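Local coordinates for protein dihydropteroate synthase (Clostridioides difficile, PDB 6PZ2) that probably catalyses the joining of p-aminobenzoic acid to 6-hydroxymethyl-7,8-dihydropterin pyrophosphate, giving the 7,8-dihydropteroate of the folate pathway, at residues A[77-82]-A[106-111]; A[43-46]-A[51-54]; A[16-21]-A[38-43]; A[98-103]-A[124-129]. All blocks are in the same frame, centred on the assembly; numbering follows the deposited sequence.

In the fold
From the N terminus, interaction 3 comes first, closing the connection from strand 13-19 to helix 33-46, with 16 residues between its segments. Interaction 2 starts at Asp43, where interaction 3 ends, and spans the short turn from that helix into strand 51-55, so the two in series fasten the first beta-alpha-beta unit of the TIM barrel. Farther along, interaction 1 sets helix 68-85 against the turn leading into strand 110-113, and interaction 4 pairs helices 97-105 and 123-129. These last two cross, since segment 98-103 falls between the two segments of interaction 1 and segment 124-129 after them. Leu54 packs on Ile79, and Ile38 and Ala41 meet Lys81 and Leu82, tying the first beta-alpha-beta unit to helix 68-85.

Interaction 1: A[77-82]-A[106-111]; sequences PVIKKL and LGVTMV
Ile79 is set crosswise to both of its partners: its side chain meets Leu106 and Val108 each at about a right angle, and its different branches serve the two residues. The gamma methyl is the branch for Leu106. With CG2 anti to the backbone N (chi1 -68° for the CG1 arm), this methyl lies 3.7 Å from Leu106 CB, while the branch end Leu106 CD1 comes no nearer to Ile79 CG2 than 4.2 Å. The longer arm turns to Val108, where Ile79 CD1 rests 3.7 Å from Val108 CG2 and Ile79 CG1 4.0 Å from the same methyl. Val108 thus presents a single methyl to the whole ethyl arm, and Ile79 CG2 also approaches it, at 4.1 Å from Val108 CG2. No hydrogen bond crosses between the two segments. In the TIM barrel, helices 68-85 and 97-105 are consecutive on the outside of the sheet, and the contact lies where the second of them ends and the chain turns back toward strand 110-113. Gly107 makes that turn in a Schellman motif, its positive phi of 100° suiting a glycine; Leu106 and Val108 flank it in sequence, and Ile79 reaches both. Ala103 extends the apolar patch by touching Ile79 and Val108, and Ile90 and Ile92 of strand 90-93 back Val108. Toward solvent the contact thins: Lys80 CG lies 4.4 Å from Leu106 CD2 while the rest of the lysine chain leads away, and Gly107 O receives a weak hydrogen bond from Lys83 NZ.

Interaction 2: A[43-46]-A[51-54]; sequences DMVD and IIDL
Met44 and Ile52 form the close part of this contact, with the thioether methyl Met44 CE 3.8 Å from Ile52 CD1. The methionine chain runs out toward the strand and then bends at its last torsion (chi3 -69°), which turns CE toward the end of the isoleucine's longer arm; Met44 CE also lies 4.2 Å from Ile52 CG2. Nearer the helix, Met44 CB stands 4.2 Å from Ile52 CD1, so that one delta methyl is approached by both the root and the end of the methionine. Ile52 itself is folded, CG1 anti to its carbonyl carbon and CD1 turned back by a chi2 of -78°, and its side chain is slanted against Met44. Both residues are buried, on the outer layer of a TIM barrel: helix 33-46 covers the sheet between strand 13-19, which precedes it, and strand 51-55, which follows, in a beta-alpha-beta unit. Leu18 of the first strand touches Ile52, and the sulfur Met44 SD packs near the carbonyl oxygen Ile17 O. Val45 belongs to the looser side. It is partly exposed, it meets the strand through one methyl contact of 4.1 Å between Val45 CG2 and Ile52 CD1, made at about a right angle, and Ile88 from a neighbouring loop touches both Val45 and Ile52. Beyond it, Asp46 faces solvent at the end of the helix. Away from the helix, the strand's Asp53 carries its carboxylate to a salt bridge with Arg247 and hydrogen bonds with Ser91 and Asn112.

Interaction 3: A[16-21]-A[38-43]; sequences GILNVT and IQHAKD. With SO4 (sulfate ion), chain B.
Leu18 meets His40 and Ala41 in the TIM barrel's first beta-alpha-beta unit, where strand residues 16-19 and helix residues 38-43 run antiparallel, at 178° and 9.2 Å between axes. Leu18 has the largest buried surface. Its CG is anti to the backbone N (chi1 -176°), which brings the fork of the side chain toward the helix: Leu18 CD1 lies 3.8 Å from His40 CD2, obliquely to the imidazole, and the two side chains lie alongside each other, pointing opposite ways. The second branch serves Ala41, with Leu18 CD2 4.2 Å from Ala41 CB. Beyond the leucine, His40 reaches back to the strand through a water, whose O is hydrogen-bonded to His40 NE2 at 3.0 Å and donates to Ile17 O at 2.6 Å. On the strand's inner face, Ile17 CD1 comes within 3.8 Å of sulfate O3. The sulfate is hydrogen-bonded to Arg60, Arg247 and His249, a site consistent with the anion pocket that takes the substrate's pyrophosphate in this family. The strand's own polar hold on it is weak: Asn19 ND2 stands 3.0 Å from sulfate O4, with a bent N-H...O angle of 124°.

Interaction 4: A[98-103]-A[124-129]; sequences DVAEEA and ASVIGK
Glu101 and Lys129 are joined by a salt bridge in which Lys129 NZ donates to Glu101 OE2 at 3.0 Å, entering by the syn lone pair, the side of the other oxygen. The lysine spans the distance fully extended beyond CG, and the glutamate meets it aslant: Glu101 leaves its backbone with CG anti to N and then bends at chi2 (136°), which carries the carboxylate across to the second helix. Lys129 CE follows the ammonium, 3.4 Å from Glu101 OE2. The strongest polar partner of that oxygen is the hydroxyl of Tyr130, just after helix 123-129, so OE2 is held twice from the end of that helix, and the charge on the carboxylate is probably well compensated. The bridge lies at the outer side of the contact, where Lys129 is exposed. Inward, Val126 points from its helix toward the other. Its CG1 methyl lies 3.8 Å from Glu101 N and 4.1 Å from Glu101 CB, so it bears on the backbone turn as much as on the side chain, and it stands 4.2 Å from Ala100 CB. Segments 98-103 and 124-129 run nearly parallel, 9.5 Å apart between axes at 11°, with alanine and valine between them. They belong to consecutive outer helices of the TIM barrel, with strand 110-113 between them in the chain; Val111 of that strand packs beneath on Ala100 and Ile127, and helix 68-85 borders helix 97-105 through Val99 and Ala103.

Interaction 1: A[77-82]-A[106-111]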
loop_
_atom_site.group_PDB
_atom_site.type_symbol
_atom_site.label_atom_id
_atom_site.label_comp_id
_atom_site.label_asym_id
_atom_site.label_seq_id
_atom_site.Cartn_x
_atom_site.Cartn_y
_atom_site.Cartn_z
ATOM N N PRO A 77 26.564 -15.717 18.673
ATOM C CA PRO A 77 26.563 -14.647 19.673
ATOM C C PRO A 77 25.349 -13.712 19.602
ATOM O O PRO A 77 24.894 -13.209 20.625
ATOM C CB PRO A 77 27.828 -13.812 19.428
ATOM C CG PRO A 77 28.540 -14.457 18.241
ATOM C CD PRO A 77 27.649 -15.546 17.686
ATOM N N VAL A 78 24.802 -13.510 18.408
ATOM C CA VAL A 78 23.623 -12.648 18.285
ATOM C C VAL A 78 22.405 -13.350 18.880
ATOM O O VAL A 78 21.624 -12.691 19.579
ATOM C CB VAL A 78 23.362 -12.222 16.829
ATOM C CG1 VAL A 78 22.129 -11.346 16.720
ATOM C CG2 VAL A 78 24.580 -11.546 16.224
ATOM N N ILE A 79 22.251 -14.649 18.598
ATOM C CA ILE A 79 21.130 -15.415 19.167
ATOM C C ILE A 79 21.205 -15.380 20.696
ATOM O O ILE A 79 20.183 -15.185 21.351
ATOM C CB ILE A 79 21.116 -16.864 18.660
ATOM C CG1 ILE A 79 20.796 -16.936 17.173
ATOM C CG2 ILE A 79 20.148 -17.702 19.486
ATOM C CD1 ILE A 79 21.074 -18.283 16.586
ATOM N N LYS A 80 22.408 -15.553 21.250
ATOM C CA LYS A 80 22.518 -15.583 22.709
ATOM C C LYS A 80 22.063 -14.242 23.285
ATOM O O LYS A 80 21.253 -14.257 24.197
ATOM C CB LYS A 80 23.926 -15.939 23.206
ATOM C CG LYS A 80 24.072 -17.399 23.611
ATOM C CD LYS A 80 25.231 -17.708 24.534
ATOM C CE LYS A 80 24.888 -17.719 26.008
ATOM N NZ LYS A 80 25.211 -16.409 26.624
ATOM N N LYS A 81 22.546 -13.119 22.750
ATOM C CA LYS A 81 22.139 -11.821 23.289
ATOM C C LYS A 81 20.655 -11.563 23.038
ATOM O O LYS A 81 19.977 -11.062 23.935
ATOM C CB LYS A 81 22.942 -10.656 22.715
ATOM C CG LYS A 81 24.269 -10.426 23.405
ATOM C CD LYS A 81 24.533 -8.995 23.772
ATOM C CE LYS A 81 25.696 -8.913 24.736
ATOM N NZ LYS A 81 26.532 -7.721 24.469
ATOM N N LEU A 82 20.142 -11.921 21.867
ATOM C CA LEU A 82 18.721 -11.709 21.626
ATOM C C LEU A 82 17.883 -12.422 22.696
ATOM O O LEU A 82 16.899 -11.893 23.184
ATOM C CB LEU A 82 18.346 -12.256 20.248
ATOM C CG LEU A 82 18.826 -11.438 19.057
ATOM C CD1 LEU A 82 18.523 -12.170 17.764
ATOM C CD2 LEU A 82 18.180 -10.070 19.057
ATOM N N LEU A 106 19.857 -23.318 20.716
ATOM C CA LEU A 106 19.862 -22.061 21.503
ATOM C C LEU A 106 18.476 -21.419 21.624
ATOM O O LEU A 106 18.392 -20.344 22.206
ATOM C CB LEU A 106 20.825 -21.069 20.854
ATOM C CG LEU A 106 22.293 -21.482 20.887
ATOM C CD1 LEU A 106 23.131 -20.592 19.986
ATOM C CD2 LEU A 106 22.827 -21.445 22.311
ATOM N N GLY A 107 17.399 -22.009 21.107
ATOM C CA GLY A 107 16.047 -21.471 21.388
ATOM C C GLY A 107 15.456 -20.613 20.268
ATOM O O GLY A 107 14.401 -20.024 20.421
ATOM N N VAL A 108 16.101 -20.531 19.113
ATOM C CA VAL A 108 15.427 -20.042 17.916
ATOM C C VAL A 108 14.116 -20.808 17.696
ATOM O O VAL A 108 14.068 -22.011 17.890
ATOM C CB VAL A 108 16.410 -20.191 16.743
ATOM C CG1 VAL A 108 15.751 -20.284 15.396
ATOM C CG2 VAL A 108 17.431 -19.066 16.786
ATOM N N THR A 109 13.086 -20.129 17.194
ATOM C CA THR A 109 11.741 -20.696 17.016
ATOM C C THR A 109 11.506 -21.268 15.613
ATOM O O THR A 109 10.805 -22.240 15.493
ATOM C CB THR A 109 10.669 -19.634 17.276
ATOM O OG1 THR A 109 10.935 -19.128 18.581
ATOM C CG2 THR A 109 9.261 -20.172 17.196
ATOM N N MET A 110 12.061 -20.690 14.560
ATOM C CA MET A 110 11.658 -21.056 13.211
ATOM C C MET A 110 12.915 -21.138 12.338
ATOM O O MET A 110 13.840 -20.385 12.544
ATOM C CB MET A 110 10.745 -19.966 12.634
ATOM C CG MET A 110 10.575 -20.008 11.109
ATOM S SD MET A 110 9.471 -18.706 10.436
ATOM C CE MET A 110 7.871 -19.352 10.916
ATOM N N VAL A 111 12.955 -22.080 11.413
ATOM C CA VAL A 111 13.988 -22.101 10.414
ATOM C C VAL A 111 13.346 -21.525 9.152
ATOM O O VAL A 111 12.346 -22.008 8.670
ATOM C CB VAL A 111 14.529 -23.528 10.188
ATOM C CG1 VAL A 111 15.513 -23.571 9.031
ATOM C CG2 VAL A 111 15.159 -24.114 11.443
#

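Interaction 2: A[43-46]-A[51-54]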
loop_
_atom_site.group_PDB
_atom_site.type_symbol
_atom_site.label_atom_id
_atom_site.label_comp_id
_atom_site.label_asym_id
_atom_site.label_seq_id
_atom_site.Cartn_x
_atom_site.Cartn_y
_atom_site.Cartn_z
ATOM N N ASP A 43 15.370 -1.904 18.126
ATOM C CA ASP A 43 14.646 -0.909 17.327
ATOM C C ASP A 43 13.488 -1.564 16.568
ATOM O O ASP A 43 12.354 -1.048 16.642
ATOM C CB ASP A 43 15.592 -0.193 16.363
ATOM C CG ASP A 43 16.604 0.653 17.107
ATOM O OD1 ASP A 43 16.406 0.885 18.330
ATOM O OD2 ASP A 43 17.603 1.027 16.481
ATOM N N MET A 44 13.718 -2.735 15.952
ATOM C CA MET A 44 12.654 -3.324 15.144
ATOM C C MET A 44 11.511 -3.793 16.045
ATOM O O MET A 44 10.329 -3.731 15.667
ATOM C CB MET A 44 13.173 -4.472 14.271
ATOM C CG MET A 44 14.061 -3.958 13.156
ATOM S SD MET A 44 14.541 -5.275 12.003
ATOM C CE MET A 44 15.610 -6.239 13.061
ATOM N N VAL A 45 11.876 -4.272 17.225
ATOM C CA VAL A 45 10.870 -4.744 18.171
ATOM C C VAL A 45 10.040 -3.547 18.646
ATOM O O VAL A 45 8.819 -3.674 18.758
ATOM C CB VAL A 45 11.500 -5.498 19.361
ATOM C CG1 VAL A 45 10.508 -5.682 20.504
ATOM C CG2 VAL A 45 12.048 -6.848 18.911
ATOM N N ASP A 46 10.694 -2.424 18.917
ATOM C CA ASP A 46 9.986 -1.219 19.351
ATOM C C ASP A 46 9.095 -0.714 18.220
ATOM O O ASP A 46 8.007 -0.265 18.517
ATOM C CB ASP A 46 10.912 -0.053 19.694
ATOM C CG ASP A 46 11.680 -0.237 20.991
ATOM O OD1 ASP A 46 11.140 -0.912 21.895
ATOM O OD2 ASP A 46 12.819 0.291 21.090
ATOM N N ILE A 51 8.714 -11.050 14.953
ATOM C CA ILE A 51 9.749 -12.064 14.895
ATOM C C ILE A 51 10.920 -11.423 14.150
ATOM O O ILE A 51 10.668 -10.553 13.310
ATOM C CB ILE A 51 9.274 -13.358 14.201
ATOM C CG1 ILE A 51 10.377 -14.423 14.146
ATOM C CG2 ILE A 51 8.757 -13.087 12.795
ATOM C CD1 ILE A 51 9.861 -15.822 13.974
ATOM N N ILE A 52 12.147 -11.835 14.465
ATOM C CA ILE A 52 13.360 -11.317 13.816
ATOM C C ILE A 52 14.004 -12.454 13.015
ATOM O O ILE A 52 14.285 -13.508 13.589
ATOM C CB ILE A 52 14.384 -10.822 14.854
ATOM C CG1 ILE A 52 13.799 -9.863 15.897
ATOM C CG2 ILE A 52 15.616 -10.268 14.156
ATOM C CD1 ILE A 52 13.609 -8.456 15.420
ATOM N N ASP A 53 14.333 -12.196 11.756
ATOM C CA ASP A 53 14.910 -13.160 10.859
ATOM C C ASP A 53 16.392 -12.824 10.757
ATOM O O ASP A 53 16.783 -11.875 10.068
ATOM C CB ASP A 53 14.296 -13.123 9.458
ATOM C CG ASP A 53 14.672 -14.270 8.527
ATOM O OD1 ASP A 53 14.618 -15.441 8.978
ATOM O OD2 ASP A 53 14.981 -13.999 7.339
ATOM N N LEU A 54 17.184 -13.694 11.363
ATOM C CA LEU A 54 18.597 -13.451 11.519
ATOM C C LEU A 54 19.355 -14.275 10.478
ATOM O O LEU A 54 19.163 -15.463 10.400
ATOM C CB LEU A 54 18.951 -13.891 12.939
ATOM C CG LEU A 54 20.434 -13.965 13.256
ATOM C CD1 LEU A 54 21.061 -12.591 13.140
ATOM C CD2 LEU A 54 20.601 -14.538 14.658
#

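Interaction 3: A[16-21]-A[38-43]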
loop_
_atom_site.group_PDB
_atom_site.type_symbol
_atom_site.label_atom_id
_atom_site.label_comp_id
_atom_site.label_asym_id
_atom_site.label_seq_id
_atom_site.Cartn_x
_atom_site.Cartn_y
_atom_site.Cartn_z
ATOM N N GLY A 16 11.010 -8.762 10.981
ATOM C CA GLY A 16 12.087 -7.821 10.680
ATOM C C GLY A 16 13.367 -8.506 10.246
ATOM O O GLY A 16 13.739 -9.540 10.739
ATOM N N ILE A 17 14.105 -7.900 9.344
ATOM C CA ILE A 17 15.287 -8.529 8.809
ATOM C C ILE A 17 16.520 -8.079 9.602
ATOM O O ILE A 17 16.736 -6.891 9.763
ATOM C CB ILE A 17 15.398 -8.164 7.322
ATOM C CG1 ILE A 17 14.212 -8.734 6.548
ATOM C CG2 ILE A 17 16.745 -8.615 6.771
ATOM C CD1 ILE A 17 14.060 -8.189 5.148
ATOM N N LEU A 18 17.348 -9.027 10.065
ATOM C CA LEU A 18 18.618 -8.726 10.720
ATOM C C LEU A 18 19.722 -9.531 10.029
ATOM O O LEU A 18 19.905 -10.706 10.373
ATOM C CB LEU A 18 18.521 -9.081 12.212
ATOM C CG LEU A 18 19.756 -8.739 13.047
ATOM C CD1 LEU A 18 20.035 -7.254 12.996
ATOM C CD2 LEU A 18 19.591 -9.164 14.496
ATOM N N ASN A 19 20.438 -8.916 9.092
ATOM C CA ASN A 19 21.591 -9.541 8.417
ATOM C C ASN A 19 22.874 -9.168 9.161
ATOM O O ASN A 19 23.082 -8.020 9.465
ATOM C CB ASN A 19 21.728 -9.121 6.947
ATOM C CG ASN A 19 20.619 -9.698 6.079
ATOM O OD1 ASN A 19 20.354 -10.907 6.111
ATOM N ND2 ASN A 19 19.930 -8.844 5.323
ATOM N N VAL A 20 23.749 -10.129 9.435
ATOM C CA VAL A 20 24.933 -9.840 10.237
ATOM C C VAL A 20 26.174 -10.309 9.481
ATOM O O VAL A 20 27.183 -10.584 10.108
ATOM C CB VAL A 20 24.860 -10.452 11.648
ATOM C CG1 VAL A 20 23.713 -9.864 12.452
ATOM C CG2 VAL A 20 24.754 -11.966 11.628
ATOM N N THR A 21 26.082 -10.363 8.159
ATOM C CA THR A 21 27.294 -10.451 7.341
ATOM C C THR A 21 28.156 -9.205 7.565
ATOM O O THR A 21 27.661 -8.137 7.981
ATOM C CB THR A 21 26.978 -10.538 5.841
ATOM O OG1 THR A 21 26.188 -9.414 5.435
ATOM C CG2 THR A 21 26.206 -11.785 5.471
ATOM N N ILE A 38 22.345 -5.944 17.918
ATOM C CA ILE A 38 21.320 -6.080 18.975
ATOM C C ILE A 38 20.498 -4.789 19.087
ATOM O O ILE A 38 19.298 -4.835 19.394
ATOM C CB ILE A 38 21.978 -6.446 20.329
ATOM C CG1 ILE A 38 22.711 -7.787 20.252
ATOM C CG2 ILE A 38 20.975 -6.443 21.481
ATOM C CD1 ILE A 38 21.802 -8.983 19.996
ATOM N N GLN A 39 21.145 -3.637 18.919
ATOM C CA GLN A 39 20.426 -2.355 18.956
ATOM C C GLN A 39 19.423 -2.315 17.794
ATOM O O GLN A 39 18.236 -1.987 18.020
ATOM C CB GLN A 39 21.369 -1.141 18.962
ATOM C CG GLN A 39 20.654 0.182 19.272
ATOM C CD GLN A 39 19.775 0.097 20.502
ATOM O OE1 GLN A 39 20.240 -0.240 21.583
ATOM N NE2 GLN A 39 18.480 0.335 20.350
ATOM N N HIS A 40 19.858 -2.756 16.608
ATOM C CA HIS A 40 18.964 -2.831 15.458
ATOM C C HIS A 40 17.755 -3.715 15.759
ATOM O O HIS A 40 16.616 -3.352 15.398
ATOM C CB HIS A 40 19.711 -3.246 14.180
ATOM C CG HIS A 40 18.868 -3.124 12.954
ATOM N ND1 HIS A 40 17.862 -2.182 12.835
ATOM C CD2 HIS A 40 18.866 -3.812 11.791
ATOM C CE1 HIS A 40 17.280 -2.298 11.661
ATOM N NE2 HIS A 40 17.876 -3.296 11.005
ATOM N N ALA A 41 17.963 -4.837 16.455
ATOM C CA ALA A 41 16.834 -5.707 16.768
ATOM C C ALA A 41 15.917 -5.060 17.806
ATOM O O ALA A 41 14.689 -5.207 17.744
ATOM C CB ALA A 41 17.322 -7.035 17.273
ATOM N N LYS A 42 16.505 -4.392 18.783
ATOM C CA LYS A 42 15.668 -3.676 19.783
ATOM C C LYS A 42 14.789 -2.625 19.085
ATOM O O LYS A 42 13.599 -2.528 19.383
ATOM C CB LYS A 42 16.536 -3.013 20.854
ATOM C CG LYS A 42 16.982 -3.966 21.956
ATOM C CD LYS A 42 18.174 -3.479 22.774
ATOM C CE LYS A 42 18.308 -4.202 24.097
ATOM N NZ LYS A 42 19.721 -4.243 24.528
ATOM N N ASP A 43 15.370 -1.904 18.126
ATOM C CA ASP A 43 14.646 -0.909 17.327
ATOM C C ASP A 43 13.488 -1.564 16.568
ATOM O O ASP A 43 12.354 -1.048 16.642
ATOM C CB ASP A 43 15.592 -0.193 16.363
ATOM C CG ASP A 43 16.604 0.653 17.107
ATOM O OD1 ASP A 43 16.406 0.885 18.330
ATOM O OD2 ASP A 43 17.603 1.027 16.481
HETATM S S SO4 B . 17.552 -9.036 2.258
HETATM O O1 SO4 B . 18.270 -9.213 0.976
HETATM O O2 SO4 B . 17.622 -10.290 3.041
HETATM O O3 SO4 B . 16.136 -8.700 1.989
HETATM O O4 SO4 B . 18.180 -7.939 3.027
HETATM O O HOH W 1 16.000 -4.497 8.952
#

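Interaction 4: A[98-103]-A[124-129]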
loop_
_atom_site.group_PDB
_atom_site.type_symbol
_atom_site.label_atom_id
_atom_site.label_comp_id
_atom_site.label_asym_id
_atom_site.label_seq_id
_atom_site.Cartn_x
_atom_site.Cartn_y
_atom_site.Cartn_z
ATOM N N ASP A 98 23.081 -27.950 9.740
ATOM C CA ASP A 98 23.962 -27.836 10.936
ATOM C C ASP A 98 23.851 -26.450 11.577
ATOM O O ASP A 98 23.872 -26.337 12.816
ATOM C CB ASP A 98 25.439 -28.149 10.674
ATOM C CG ASP A 98 26.045 -27.572 9.406
ATOM O OD1 ASP A 98 27.247 -27.731 9.269
ATOM O OD2 ASP A 98 25.335 -26.993 8.547
ATOM N N VAL A 99 23.690 -25.425 10.746
ATOM C CA VAL A 99 23.448 -24.090 11.264
ATOM C C VAL A 99 22.106 -24.076 12.001
ATOM O O VAL A 99 21.994 -23.576 13.135
ATOM C CB VAL A 99 23.466 -23.056 10.129
ATOM C CG1 VAL A 99 23.087 -21.687 10.649
ATOM C CG2 VAL A 99 24.808 -23.017 9.413
ATOM N N ALA A 100 21.090 -24.604 11.338
ATOM C CA ALA A 100 19.752 -24.637 11.932
ATOM C C ALA A 100 19.746 -25.350 13.287
ATOM O O ALA A 100 19.083 -24.922 14.263
ATOM C CB ALA A 100 18.804 -25.334 10.988
ATOM N N GLU A 101 20.418 -26.492 13.294
ATOM C CA GLU A 101 20.519 -27.297 14.510
ATOM C C GLU A 101 21.071 -26.488 15.686
ATOM O O GLU A 101 20.465 -26.499 16.772
ATOM C CB GLU A 101 21.428 -28.512 14.322
ATOM C CG GLU A 101 21.538 -29.315 15.608
ATOM C CD GLU A 101 21.437 -30.813 15.424
ATOM O OE1 GLU A 101 22.008 -31.341 14.429
ATOM O OE2 GLU A 101 20.767 -31.432 16.260
ATOM N N GLU A 102 22.228 -25.848 15.496
ATOM C CA GLU A 102 22.821 -25.046 16.590
ATOM C C GLU A 102 21.862 -23.931 17.019
ATOM O O GLU A 102 21.673 -23.680 18.227
ATOM C CB GLU A 102 24.177 -24.452 16.205
ATOM C CG GLU A 102 25.332 -25.453 16.215
ATOM C CD GLU A 102 25.273 -26.519 17.307
ATOM O OE1 GLU A 102 25.030 -27.734 16.976
ATOM O OE2 GLU A 102 25.391 -26.125 18.495
ATOM N N ALA A 103 21.259 -23.279 16.026
ATOM C CA ALA A 103 20.347 -22.163 16.322
ATOM C C ALA A 103 19.177 -22.691 17.151
ATOM O O ALA A 103 18.683 -22.000 18.070
ATOM C CB ALA A 103 19.860 -21.515 15.043
ATOM N N ALA A 124 15.124 -31.378 6.972
ATOM C CA ALA A 124 13.825 -31.827 7.414
ATOM C C ALA A 124 13.930 -32.531 8.763
ATOM O O ALA A 124 13.066 -32.281 9.615
ATOM C CB ALA A 124 13.176 -32.722 6.384
ATOM N N SER A 125 14.929 -33.400 8.974
ATOM C CA SER A 125 14.930 -34.170 10.247
ATOM C C SER A 125 15.384 -33.274 11.402
ATOM O O SER A 125 14.904 -33.426 12.539
ATOM C CB SER A 125 15.706 -35.480 10.183
ATOM O OG SER A 125 17.001 -35.298 9.660
ATOM N N VAL A 126 16.225 -32.286 11.106
ATOM C CA VAL A 126 16.549 -31.281 12.146
ATOM C C VAL A 126 15.277 -30.554 12.586
ATOM O O VAL A 126 15.013 -30.395 13.790
ATOM C CB VAL A 126 17.621 -30.283 11.690
ATOM C CG1 VAL A 126 17.698 -29.090 12.636
ATOM C CG2 VAL A 126 18.981 -30.951 11.560
ATOM N N ILE A 127 14.428 -30.185 11.629
ATOM C CA ILE A 127 13.227 -29.413 12.005
ATOM C C ILE A 127 12.310 -30.272 12.875
ATOM O O ILE A 127 11.743 -29.791 13.885
ATOM C CB ILE A 127 12.525 -28.830 10.757
ATOM C CG1 ILE A 127 13.317 -27.624 10.235
ATOM C CG2 ILE A 127 11.079 -28.453 11.058
ATOM C CD1 ILE A 127 13.298 -27.497 8.749
ATOM N N GLY A 128 12.158 -31.527 12.430
ATOM C CA GLY A 128 11.339 -32.517 13.152
ATOM C C GLY A 128 11.875 -32.758 14.554
ATOM O O GLY A 128 11.133 -32.690 15.542
ATOM N N LYS A 129 13.183 -32.983 14.607
ATOM C CA LYS A 129 13.899 -33.265 15.845
ATOM C C LYS A 129 13.648 -32.183 16.903
ATOM O O LYS A 129 13.523 -32.536 18.061
ATOM C CB LYS A 129 15.387 -33.372 15.523
ATOM C CG LYS A 129 16.361 -33.486 16.688
ATOM C CD LYS A 129 17.757 -33.753 16.106
ATOM C CE LYS A 129 18.842 -34.058 17.113
ATOM N NZ LYS A 129 20.110 -34.375 16.410
#